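Local structure of penicillin-binding protein PbpB (Mycobacterium tuberculosis, 6KGU) at residues N214-A228 with R508-S522. The protein takes part in building the bacterial cell wall, synthesising cross-linked peptidoglycan from lipid intermediates, and is a target of beta-lactam antibiotics. Residues are numbered along the deposited sequence; the frame is centred on the assembly and turned at random. Where two conformers were deposited one is given.
Sequences NLSGAHNVSAVVLDA and RYVIGIMLDNPARNS
The guanidinium of Arg520 meets the C-terminal end of helix 199-216 through an edge and a face: Leu215 O lies at its edge, 2.9 Å from NE and 16° out of the plane, with a weaker bond from NH2, while Ser216 O sits over one face, offset toward the rim. The side chain, bent at chi3 (-69°), folds back so that NE reaches Leu215 O. Ser216 O in turn accepts from Arg520 N at 3.0 Å and, weakly, from Ala519 N. At the start of the strand pair, the His219 ring and the Asp516 carboxylate stand 71° apart, with ND1 of His219 4.1 Å from OD1 of Asp516, too far for a direct contact of charged atoms; the hydrogen bond here is backbone, His219 N to Asp516 O, 2.8 Å. Ser216 OG accepts a hydrogen bond from Ala218 N in an ST turn and is also hydrogen-bonded to Ala212 O, while its CB packs 3.5 Å from Pro518 CB.

Beyond this turn, strands 220-227 and 509-516 run antiparallel, with paired backbone bonds at Ser222-Met514, Val224-Gly512 and Leu226-Val510. On one face Val221 and Leu515 lie side by side, Val221 CG2 to Leu515 CG 3.8 Å, as do Val225 and Ile511; helix 199-216 packs on Val221 and Ala223, and helix 531-544 on Tyr509 and Ile511. Ser222, Leu226 and Val510 face helix 390-401 on the other side. The two are thus adjacent inner strands of the antiparallel sheet of the transpeptidase domain, sandwiched by helices as in other penicillin-binding proteins. Chemically, the Leu215 and Ser216 carbonyls at the helix end are met by N-H groups of Arg520, with a weak bond from Ala519 N, and Arg520's positive charge would probably complement the negative end of the helix dipole.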
ATOM      1  N   ASN A 214     -13.253  -7.586 -10.830  1.00 28.90           N
ATOM      2  CA  ASN A 214     -14.415  -8.188 -11.491  1.00 33.39           C
ATOM      3  C   ASN A 214     -15.527  -8.526 -10.498  1.00 31.58           C
ATOM      4  O   ASN A 214     -16.704  -8.296 -10.781  1.00 36.27           O
ATOM      5  CB  ASN A 214     -14.006  -9.453 -12.252  1.00 25.48           C
ATOM      6  CG  ASN A 214     -12.976  -9.183 -13.331  1.00 33.84           C
ATOM      7  OD1 ASN A 214     -12.725  -8.037 -13.692  1.00 34.53           O
ATOM      8  ND2 ASN A 214     -12.376 -10.252 -13.865  1.00 31.64           N
ATOM      9  N   LEU A 215     -15.177  -9.077  -9.332  1.00 32.50           N
ATOM     10  CA  LEU A 215     -16.211  -9.516  -8.392  1.00 30.25           C
ATOM     11  C   LEU A 215     -16.885  -8.344  -7.695  1.00 40.20           C
ATOM     12  O   LEU A 215     -18.108  -8.357  -7.493  1.00 34.56           O
ATOM     13  CB  LEU A 215     -15.614 -10.454  -7.346  1.00 32.55           C
ATOM     14  CG  LEU A 215     -15.292 -11.874  -7.813  1.00 34.50           C
ATOM     15  CD1 LEU A 215     -14.646 -12.665  -6.692  1.00 38.41           C
ATOM     16  CD2 LEU A 215     -16.548 -12.573  -8.275  1.00 35.27           C
ATOM     17  N   SER A 216     -16.102  -7.343  -7.274  1.00 33.99           N
ATOM     18  CA  SER A 216     -16.648  -6.222  -6.515  1.00 33.15           C
ATOM     19  C   SER A 216     -17.355  -5.192  -7.386  1.00 29.92           C
ATOM     20  O   SER A 216     -18.082  -4.348  -6.846  1.00 31.98           O
ATOM     21  CB  SER A 216     -15.537  -5.510  -5.750  1.00 30.26           C
ATOM     22  OG  SER A 216     -14.696  -4.841  -6.677  1.00 31.64           O
ATOM     23  N   GLY A 217     -17.148  -5.219  -8.702  1.00 32.26           N
ATOM     24  CA  GLY A 217     -17.678  -4.143  -9.525  1.00 27.41           C
ATOM     25  C   GLY A 217     -16.956  -2.820  -9.388  1.00 33.67           C
ATOM     26  O   GLY A 217     -17.424  -1.816  -9.938  1.00 28.55           O
ATOM     27  N   ALA A 218     -15.823  -2.785  -8.675  1.00 29.81           N
ATOM     28  CA  ALA A 218     -15.051  -1.555  -8.532  1.00 28.93           C
ATOM     29  C   ALA A 218     -14.544  -1.061  -9.889  1.00 31.27           C
ATOM     30  O   ALA A 218     -14.325  -1.841 -10.821  1.00 30.95           O
ATOM     31  CB  ALA A 218     -13.865  -1.786  -7.582  1.00 29.57           C
ATOM     32  N   HIS A 219     -14.339   0.256  -9.986  1.00 30.41           N
ATOM     33  CA  HIS A 219     -13.744   0.847 -11.187  1.00 33.85           C
ATOM     34  C   HIS A 219     -12.286   0.454 -11.343  1.00 31.93           C
ATOM     35  O   HIS A 219     -11.766   0.429 -12.461  1.00 31.68           O
ATOM     36  CB  HIS A 219     -13.805   2.378 -11.148  1.00 31.80           C
ATOM     37  CG  HIS A 219     -15.172   2.954 -11.323  1.00 52.73           C
ATOM     38  ND1 HIS A 219     -15.469   4.261 -10.982  1.00 60.49           N
ATOM     39  CD2 HIS A 219     -16.315   2.422 -11.817  1.00 53.45           C
ATOM     40  CE1 HIS A 219     -16.742   4.500 -11.244  1.00 67.38           C
ATOM     41  NE2 HIS A 219     -17.277   3.404 -11.756  1.00 65.61           N
ATOM     42  N   ASN A 220     -11.584   0.231 -10.236  1.00 31.50           N
ATOM     43  CA  ASN A 220     -10.215  -0.259 -10.314  1.00 35.06           C
ATOM     44  C   ASN A 220      -9.807  -0.757  -8.936  1.00 29.19           C
ATOM     45  O   ASN A 220     -10.447  -0.436  -7.935  1.00 26.76           O
ATOM     46  CB  ASN A 220      -9.247   0.812 -10.839  1.00 38.92           C
ATOM     47  CG  ASN A 220      -9.464   2.151 -10.208  1.00 41.89           C
ATOM     48  OD1 ASN A 220     -10.158   3.024 -10.757  1.00 40.90           O
ATOM     49  ND2 ASN A 220      -8.870   2.337  -9.038  1.00 38.23           N
ATOM     50  N   VAL A 221      -8.768  -1.589  -8.907  1.00 26.70           N
ATOM     51  CA  VAL A 221      -8.281  -2.217  -7.680  1.00 24.34           C
ATOM     52  C   VAL A 221      -6.761  -2.195  -7.749  1.00 26.32           C
ATOM     53  O   VAL A 221      -6.179  -2.340  -8.825  1.00 28.82           O
ATOM     54  CB  VAL A 221      -8.813  -3.670  -7.511  1.00 27.25           C
ATOM     55  CG1 VAL A 221      -8.202  -4.406  -6.253  1.00 24.30           C
ATOM     56  CG2 VAL A 221     -10.328  -3.678  -7.389  1.00 25.30           C
ATOM     57  N   SER A 222      -6.114  -2.015  -6.605  1.00 24.74           N
ATOM     58  CA  SER A 222      -4.667  -2.128  -6.566  1.00 25.73           C
ATOM     59  C   SER A 222      -4.270  -2.674  -5.203  1.00 26.66           C
ATOM     60  O   SER A 222      -5.048  -2.635  -4.249  1.00 27.84           O
ATOM     61  CB  SER A 222      -3.994  -0.784  -6.854  1.00 30.62           C
ATOM     62  OG  SER A 222      -4.453   0.160  -5.927  1.00 37.95           O
ATOM     63  N   ALA A 223      -3.056  -3.216  -5.135  1.00 22.13           N
ATOM     64  CA  ALA A 223      -2.567  -3.881  -3.939  1.00 26.60           C
ATOM     65  C   ALA A 223      -1.045  -3.804  -3.924  1.00 27.82           C
ATOM     66  O   ALA A 223      -0.389  -3.842  -4.974  1.00 29.00           O
ATOM     67  CB  ALA A 223      -3.025  -5.358  -3.851  1.00 22.06           C
ATOM     68  N   VAL A 224      -0.495  -3.700  -2.721  1.00 24.90           N
ATOM     69  CA  VAL A 224       0.946  -3.628  -2.501  1.00 26.68           C
ATOM     70  C   VAL A 224       1.285  -4.600  -1.381  1.00 28.53           C
ATOM     71  O   VAL A 224       0.579  -4.654  -0.368  1.00 26.14           O
ATOM     72  CB  VAL A 224       1.398  -2.196  -2.130  1.00 30.77           C
ATOM     73  CG1 VAL A 224       2.874  -2.187  -1.645  1.00 25.64           C
ATOM     74  CG2 VAL A 224       1.182  -1.225  -3.327  1.00 27.48           C
ATOM     75  N   VAL A 225       2.347  -5.375  -1.565  1.00 26.96           N
ATOM     76  CA  VAL A 225       2.868  -6.249  -0.525  1.00 26.77           C
ATOM     77  C   VAL A 225       4.298  -5.817  -0.232  1.00 27.46           C
ATOM     78  O   VAL A 225       5.152  -5.835  -1.125  1.00 27.32           O
ATOM     79  CB  VAL A 225       2.827  -7.730  -0.931  1.00 28.76           C
ATOM     80  CG1 VAL A 225       3.422  -8.585   0.205  1.00 27.14           C
ATOM     81  CG2 VAL A 225       1.375  -8.176  -1.265  1.00 24.73           C
ATOM     82  N   LEU A 226       4.563  -5.459   1.018  1.00 28.70           N
ATOM     83  CA  LEU A 226       5.904  -5.106   1.448  1.00 30.22           C
ATOM     84  C   LEU A 226       6.473  -6.168   2.375  1.00 27.32           C
ATOM     85  O   LEU A 226       5.753  -6.770   3.174  1.00 27.21           O
ATOM     86  CB  LEU A 226       5.919  -3.760   2.180  1.00 25.10           C
ATOM     87  CG  LEU A 226       5.436  -2.504   1.451  1.00 25.37           C
ATOM     88  CD1 LEU A 226       5.594  -1.282   2.375  1.00 25.13           C
ATOM     89  CD2 LEU A 226       6.197  -2.303   0.150  1.00 22.62           C
ATOM     90  N   ASP A 227       7.783  -6.377   2.275  1.00 25.71           N
ATOM     91  CA  ASP A 227       8.479  -7.097   3.326  1.00 30.35           C
ATOM     92  C   ASP A 227       8.431  -6.278   4.609  1.00 31.75           C
ATOM     93  O   ASP A 227       8.804  -5.100   4.616  1.00 29.55           O
ATOM     94  CB  ASP A 227       9.934  -7.379   2.938  1.00 27.39           C
ATOM     95  CG  ASP A 227      10.700  -8.029   4.073  1.00 35.27           C
ATOM     96  OD1 ASP A 227      10.592  -9.248   4.231  1.00 35.24           O
ATOM     97  OD2 ASP A 227      11.360  -7.307   4.849  1.00 44.19           O
ATOM     98  N   ALA A 228       7.974  -6.909   5.695  1.00 28.18           N
ATOM     99  CA  ALA A 228       7.723  -6.180   6.934  1.00 26.45           C
ATOM    100  C   ALA A 228       8.980  -5.512   7.469  1.00 30.63           C
ATOM    101  O   ALA A 228       8.935  -4.357   7.901  1.00 31.17           O
ATOM    102  CB  ALA A 228       7.140  -7.121   7.990  1.00 27.30           C
ATOM    103  N   ARG A 508       5.858 -10.479   8.961  1.00 31.36           N
ATOM    104  CA  ARG A 508       6.591 -10.841   7.756  1.00 33.81           C
ATOM    105  C   ARG A 508       6.145 -10.064   6.526  1.00 29.19           C
ATOM    106  O   ARG A 508       6.976  -9.720   5.680  1.00 26.64           O
ATOM    107  CB  ARG A 508       6.434 -12.347   7.469  1.00 30.37           C
ATOM    108  CG  ARG A 508       6.817 -13.277   8.624  1.00 36.90           C
ATOM    109  CD  ARG A 508       6.210 -14.674   8.382  1.00 43.36           C
ATOM    110  NE  ARG A 508       6.524 -15.638   9.436  1.00 49.81           N
ATOM    111  CZ  ARG A 508       7.335 -16.679   9.283  1.00 49.25           C
ATOM    112  NH1 ARG A 508       7.908 -16.911   8.111  1.00 54.63           N
ATOM    113  NH2 ARG A 508       7.554 -17.505  10.294  1.00 53.43           N
ATOM    114  N   TYR A 509       4.848  -9.810   6.395  1.00 22.82           N
ATOM    115  CA  TYR A 509       4.272  -9.213   5.202  1.00 28.43           C
ATOM    116  C   TYR A 509       3.329  -8.091   5.597  1.00 31.88           C
ATOM    117  O   TYR A 509       2.568  -8.212   6.563  1.00 27.36           O
ATOM    118  CB  TYR A 509       3.512 -10.232   4.372  1.00 29.20           C
ATOM    119  CG  TYR A 509       4.386 -11.365   3.892  1.00 30.72           C
ATOM    120  CD1 TYR A 509       5.329 -11.162   2.889  1.00 25.30           C
ATOM    121  CD2 TYR A 509       4.273 -12.627   4.447  1.00 30.29           C
ATOM    122  CE1 TYR A 509       6.135 -12.203   2.456  1.00 35.84           C
ATOM    123  CE2 TYR A 509       5.075 -13.678   4.012  1.00 32.16           C
ATOM    124  CZ  TYR A 509       5.998 -13.456   3.019  1.00 33.87           C
ATOM    125  OH  TYR A 509       6.788 -14.501   2.589  1.00 39.45           O
ATOM    126  N   VAL A 510       3.384  -7.003   4.841  1.00 25.80           N
ATOM    127  CA  VAL A 510       2.469  -5.887   5.011  1.00 25.98           C
ATOM    128  C   VAL A 510       1.703  -5.748   3.706  1.00 27.35           C
ATOM    129  O   VAL A 510       2.311  -5.711   2.630  1.00 31.49           O
ATOM    130  CB  VAL A 510       3.223  -4.596   5.374  1.00 29.70           C
ATOM    131  CG1 VAL A 510       2.254  -3.499   5.780  1.00 25.18           C
ATOM    132  CG2 VAL A 510       4.240  -4.876   6.484  1.00 27.93           C
ATOM    133  N   ILE A 511       0.376  -5.710   3.794  1.00 26.79           N
ATOM    134  CA  ILE A 511      -0.482  -5.750   2.621  1.00 29.83           C
ATOM    135  C   ILE A 511      -1.402  -4.540   2.641  1.00 26.79           C
ATOM    136  O   ILE A 511      -2.133  -4.342   3.614  1.00 30.83           O
ATOM    137  CB  ILE A 511      -1.302  -7.049   2.570  1.00 21.09           C
ATOM    138  CG1 ILE A 511      -0.365  -8.261   2.502  1.00 25.01           C
ATOM    139  CG2 ILE A 511      -2.265  -6.993   1.352  1.00 24.34           C
ATOM    140  CD1 ILE A 511      -1.029  -9.577   2.819  1.00 28.90           C
ATOM    141  N   GLY A 512      -1.384  -3.752   1.564  1.00 23.94           N
ATOM    142  CA  GLY A 512      -2.307  -2.630   1.402  1.00 23.00           C
ATOM    143  C   GLY A 512      -3.138  -2.791   0.142  1.00 26.29           C
ATOM    144  O   GLY A 512      -2.616  -3.171  -0.909  1.00 27.78           O
ATOM    145  N   ILE A 513      -4.429  -2.488   0.250  1.00 26.20           N
ATOM    146  CA  ILE A 513      -5.398  -2.716  -0.828  1.00 26.75           C
ATOM    147  C   ILE A 513      -6.286  -1.480  -0.941  1.00 26.53           C
ATOM    148  O   ILE A 513      -6.655  -0.880   0.072  1.00 27.00           O
ATOM    149  CB  ILE A 513      -6.279  -3.962  -0.554  1.00 29.83           C
ATOM    150  CG1 ILE A 513      -5.450  -5.247  -0.531  1.00 27.48           C
ATOM    151  CG2 ILE A 513      -7.427  -4.110  -1.594  1.00 27.03           C
ATOM    152  CD1 ILE A 513      -6.142  -6.350   0.251  1.00 29.06           C
ATOM    153  N   MET A 514      -6.657  -1.111  -2.165  1.00 23.36           N
ATOM    154  CA  MET A 514      -7.669  -0.087  -2.356  0.63 26.36           C
ATOM    155  C   MET A 514      -8.585  -0.492  -3.503  1.00 26.91           C
ATOM    156  O   MET A 514      -8.138  -1.029  -4.515  1.00 26.12           O
ATOM    157  CB  MET A 514      -7.052   1.300  -2.619  0.63 25.57           C
ATOM    158  CG  MET A 514      -8.103   2.399  -2.725  0.63 26.03           C
ATOM    159  SD  MET A 514      -8.806   2.572  -4.392  0.63 30.49           S
ATOM    160  CE  MET A 514      -7.509   3.538  -5.164  0.63 26.36           C
ATOM    161  N   LEU A 515      -9.885  -0.262  -3.310  1.00 28.53           N
ATOM    162  CA  LEU A 515     -10.926  -0.501  -4.309  1.00 29.94           C
ATOM    163  C   LEU A 515     -11.641   0.806  -4.602  1.00 29.58           C
ATOM    164  O   LEU A 515     -12.109   1.475  -3.676  1.00 25.90           O
ATOM    165  CB  LEU A 515     -11.968  -1.508  -3.830  1.00 28.84           C
ATOM    166  CG  LEU A 515     -11.532  -2.974  -3.803  1.00 42.32           C
ATOM    167  CD1 LEU A 515     -10.692  -3.167  -2.602  1.00 30.48           C
ATOM    168  CD2 LEU A 515     -12.737  -3.906  -3.754  1.00 42.98           C
ATOM    169  N   ASP A 516     -11.758   1.150  -5.881  1.00 32.06           N
ATOM    170  CA  ASP A 516     -12.412   2.389  -6.288  1.00 32.94           C
ATOM    171  C   ASP A 516     -13.893   2.095  -6.494  1.00 35.38           C
ATOM    172  O   ASP A 516     -14.291   1.527  -7.515  1.00 35.86           O
ATOM    173  CB  ASP A 516     -11.769   2.957  -7.548  1.00 37.22           C
ATOM    174  CG  ASP A 516     -12.423   4.268  -8.004  1.00 35.82           C
ATOM    175  OD1 ASP A 516     -13.480   4.653  -7.453  1.00 34.61           O
ATOM    176  OD2 ASP A 516     -11.887   4.914  -8.920  1.00 44.22           O
ATOM    177  N   ASN A 517     -14.694   2.483  -5.511  1.00 34.30           N
ATOM    178  CA  ASN A 517     -16.151   2.397  -5.551  1.00 34.67           C
ATOM    179  C   ASN A 517     -16.724   1.030  -5.943  1.00 34.96           C
ATOM    180  O   ASN A 517     -17.452   0.922  -6.935  1.00 32.21           O
ATOM    181  CB  ASN A 517     -16.707   3.479  -6.464  1.00 28.88           C
ATOM    182  CG  ASN A 517     -18.209   3.640  -6.300  1.00 38.07           C
ATOM    183  OD1 ASN A 517     -18.733   3.595  -5.180  1.00 40.44           O
ATOM    184  ND2 ASN A 517     -18.905   3.805  -7.402  1.00 36.04           N
ATOM    185  N   PRO A 518     -16.455  -0.017  -5.170  1.00 33.30           N
ATOM    186  CA  PRO A 518     -17.059  -1.317  -5.476  1.00 34.76           C
ATOM    187  C   PRO A 518     -18.548  -1.314  -5.158  1.00 38.55           C
ATOM    188  O   PRO A 518     -19.015  -0.621  -4.250  1.00 33.05           O
ATOM    189  CB  PRO A 518     -16.300  -2.289  -4.563  1.00 31.79           C
ATOM    190  CG  PRO A 518     -15.934  -1.451  -3.368  1.00 31.30           C
ATOM    191  CD  PRO A 518     -15.691  -0.045  -3.907  1.00 33.43           C
ATOM    192  N   ALA A 519     -19.297  -2.089  -5.944  1.00 36.95           N
ATOM    193  CA  ALA A 519     -20.700  -2.335  -5.645  1.00 37.64           C
ATOM    194  C   ALA A 519     -20.874  -3.470  -4.639  1.00 36.96           C
ATOM    195  O   ALA A 519     -21.922  -3.553  -3.993  1.00 34.65           O
ATOM    196  CB  ALA A 519     -21.467  -2.654  -6.941  1.00 34.19           C
ATOM    197  N   ARG A 520     -19.861  -4.324  -4.484  1.00 34.97           N
ATOM    198  CA  ARG A 520     -19.917  -5.516  -3.639  1.00 34.11           C
ATOM    199  C   ARG A 520     -18.562  -5.695  -2.960  1.00 33.08           C
ATOM    200  O   ARG A 520     -17.600  -4.985  -3.257  1.00 30.13           O
ATOM    201  CB  ARG A 520     -20.276  -6.773  -4.460  1.00 35.49           C
ATOM    202  CG  ARG A 520     -21.647  -6.687  -5.158  1.00 37.64           C
ATOM    203  CD  ARG A 520     -21.848  -7.823  -6.168  1.00 40.49           C
ATOM    204  NE  ARG A 520     -20.968  -7.680  -7.317  1.00 36.60           N
ATOM    205  CZ  ARG A 520     -21.218  -6.869  -8.336  1.00 35.06           C
ATOM    206  NH1 ARG A 520     -22.320  -6.138  -8.344  1.00 34.03           N
ATOM    207  NH2 ARG A 520     -20.362  -6.782  -9.336  1.00 40.52           N
ATOM    208  N   ASN A 521     -18.497  -6.657  -2.041  1.00 30.29           N
ATOM    209  CA  ASN A 521     -17.244  -7.153  -1.473  1.00 36.76           C
ATOM    210  C   ASN A 521     -16.239  -7.586  -2.521  1.00 31.55           C
ATOM    211  O   ASN A 521     -16.616  -7.867  -3.665  1.00 33.55           O
ATOM    212  CB  ASN A 521     -17.482  -8.365  -0.572  1.00 38.97           C
ATOM    213  CG  ASN A 521     -17.744  -7.979   0.828  1.00 43.00           C
ATOM    214  OD1 ASN A 521     -18.048  -6.818   1.104  1.00 44.25           O
ATOM    215  ND2 ASN A 521     -17.651  -8.948   1.743  1.00 38.58           N
ATOM    216  N   SER A 522     -14.968  -7.700  -2.117  1.00 26.52           N
ATOM    217  CA  SER A 522     -13.932  -8.125  -3.050  1.00 33.05           C
ATOM    218  C   SER A 522     -14.127  -9.572  -3.484  1.00 30.41           C
ATOM    219  O   SER A 522     -13.601  -9.958  -4.527  1.00 30.50           O
ATOM    220  CB  SER A 522     -12.523  -7.935  -2.455  1.00 28.41           C
ATOM    221  OG  SER A 522     -12.338  -8.696  -1.261  1.00 32.13           O
TER